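PDB 3W1Z: heat shock protein 16 from Schizosaccharomyces pombe, which is a small heat shock protein that probably acts as a chaperone, binding unfolded proteins, and assembles from sixteen copies of its chain. Local coordinates for residues V52-V57 and L71-E76. Sequence-based numbering, arbitrary orientation.
Sequences VELPGV and LTISGE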
loop_
_atom_site.group_PDB
_atom_site.type_symbol
_atom_site.label_atom_id
_atom_site.label_comp_id
_atom_site.label_asym_id
_atom_site.label_seq_id
_atom_site.Cartn_x
_atom_site.Cartn_y
_atom_site.Cartn_z
ATOM N N VAL B 52 -13.450 29.814 6.138
ATOM C CA VAL B 52 -13.986 28.739 6.961
ATOM C C VAL B 52 -15.510 28.806 6.995
ATOM O O VAL B 52 -16.083 29.864 7.245
ATOM C CB VAL B 52 -13.456 28.847 8.403
ATOM C CG1 VAL B 52 -13.812 27.604 9.201
ATOM C CG2 VAL B 52 -11.952 29.069 8.397
ATOM N N GLU B 53 -16.166 27.674 6.759
ATOM C CA GLU B 53 -17.624 27.647 6.722
ATOM C C GLU B 53 -18.216 27.373 8.100
ATOM O O GLU B 53 -18.021 26.299 8.671
ATOM C CB GLU B 53 -18.120 26.607 5.717
ATOM C CG GLU B 53 -17.808 26.950 4.270
ATOM C CD GLU B 53 -18.354 25.925 3.296
ATOM O OE1 GLU B 53 -18.712 24.813 3.737
ATOM O OE2 GLU B 53 -18.428 26.234 2.088
ATOM N N LEU B 54 -18.943 28.354 8.626
ATOM C CA LEU B 54 -19.560 28.233 9.942
ATOM C C LEU B 54 -21.025 28.674 9.933
ATOM O O LEU B 54 -21.377 29.667 10.571
ATOM C CB LEU B 54 -18.781 29.065 10.965
ATOM C CG LEU B 54 -17.314 28.698 11.198
ATOM C CD1 LEU B 54 -16.649 29.698 12.133
ATOM C CD2 LEU B 54 -17.201 27.287 11.752
ATOM N N PRO B 55 -21.887 27.938 9.208
ATOM C CA PRO B 55 -23.309 28.301 9.179
ATOM C C PRO B 55 -23.998 28.022 10.513
ATOM O O PRO B 55 -23.763 26.979 11.121
ATOM C CB PRO B 55 -23.875 27.393 8.084
ATOM C CG PRO B 55 -22.986 26.204 8.094
ATOM C CD PRO B 55 -21.613 26.718 8.428
ATOM N N GLY B 56 -24.836 28.951 10.959
ATOM C CA GLY B 56 -25.577 28.776 12.194
ATOM C C GLY B 56 -24.751 29.054 13.436
ATOM O O GLY B 56 -25.165 28.737 14.551
ATOM N N VAL B 57 -23.579 29.649 13.243
ATOM C CA VAL B 57 -22.704 29.995 14.357
ATOM C C VAL B 57 -22.715 31.499 14.604
ATOM O O VAL B 57 -22.467 32.289 13.692
ATOM C CB VAL B 57 -21.253 29.540 14.103
ATOM C CG1 VAL B 57 -20.364 29.918 15.278
ATOM C CG2 VAL B 57 -21.204 28.042 13.854
ATOM N N LEU B 71 -2.473 28.593 12.893
ATOM C CA LEU B 71 -3.742 29.293 13.042
ATOM C C LEU B 71 -4.837 28.342 13.514
ATOM O O LEU B 71 -5.023 27.262 12.948
ATOM C CB LEU B 71 -4.152 29.941 11.719
ATOM C CG LEU B 71 -5.415 30.805 11.746
ATOM C CD1 LEU B 71 -5.187 32.063 12.572
ATOM C CD2 LEU B 71 -5.864 31.154 10.334
ATOM N N THR B 72 -5.558 28.751 14.553
ATOM C CA THR B 72 -6.631 27.938 15.113
ATOM C C THR B 72 -7.959 28.688 15.144
ATOM O O THR B 72 -8.052 29.801 15.670
ATOM C CB THR B 72 -6.294 27.456 16.539
ATOM O OG1 THR B 72 -5.145 26.600 16.498
ATOM C CG2 THR B 72 -7.466 26.690 17.137
ATOM N N ILE B 73 -8.981 28.065 14.565
ATOM C CA ILE B 73 -10.341 28.579 14.629
ATOM C C ILE B 73 -11.177 27.610 15.448
ATOM O O ILE B 73 -11.309 26.446 15.083
ATOM C CB ILE B 73 -10.979 28.691 13.232
ATOM C CG1 ILE B 73 -10.113 29.542 12.300
ATOM C CG2 ILE B 73 -12.387 29.251 13.338
ATOM C CD1 ILE B 73 -9.177 28.733 11.421
ATOM N N SER B 74 -11.742 28.079 16.553
ATOM C CA SER B 74 -12.531 27.190 17.399
ATOM C C SER B 74 -13.836 27.826 17.851
ATOM O O SER B 74 -14.041 29.027 17.691
ATOM C CB SER B 74 -11.715 26.711 18.603
ATOM O OG SER B 74 -11.319 27.796 19.418
ATOM N N GLY B 75 -14.726 27.012 18.404
ATOM C CA GLY B 75 -16.023 27.504 18.819
ATOM C C GLY B 75 -17.046 26.409 19.032
ATOM O O GLY B 75 -16.702 25.261 19.309
ATOM N N GLU B 76 -18.315 26.776 18.900
ATOM C CA GLU B 76 -19.407 25.859 19.179
ATOM C C GLU B 76 -20.525 26.021 18.156
ATOM O O GLU B 76 -20.836 27.137 17.737
ATOM C CB GLU B 76 -19.947 26.132 20.583
ATOM C CG GLU B 76 -20.855 25.055 21.144
ATOM C CD GLU B 76 -21.326 25.383 22.548
ATOM O OE1 GLU B 76 -21.691 26.552 22.794
ATOM O OE2 GLU B 76 -21.321 24.476 23.408
#
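The flat group met across this contact is the main-chain carbonyl of Glu76, and both methyls of Val57 lie beyond its oxygen, displaced to the same face of the peptide plane. Val57 CG1 is 3.7 Å from Glu76 O, with Val57 CG2 slightly farther. These are van der Waals contacts of methyl against carbonyl oxygen, not conventional hydrogen bonds. Glu76 contributes its backbone; its CB points away, which suits an exposed, charged residue.

Deeper in, Ile73 spreads its two branches. With CG1 beside the backbone N (chi1 -55°), CD1 reaches Val52 CG2 at 4.1 Å, the two side chains running alongside one another in opposite senses. The other branch, CG2, stands 4.5 Å from Leu54 CD1. These branched aliphatics suit the interior of the alpha-crystallin domain, a beta sandwich: strand 47-53 belongs to one sheet and 70-77 to the other, so the segments are joined without hydrogen bonds, chiefly by apolar side chains. Phe100 touches both Leu54 and Ile73.

After strand 47-53 the chain bends in a type II turn, Leu54 to Val57, closed by a weak 3.5 Å bond from Val57 N to Leu54 O. Pro55, whose ring holds phi near the -71° found here, fits its second position, and Gly56 the third, where phi is positive (79°). Gly56 also hydrogen-bonds through its backbone to a second subunit, whose Arg95 forms a salt bridge with Glu53.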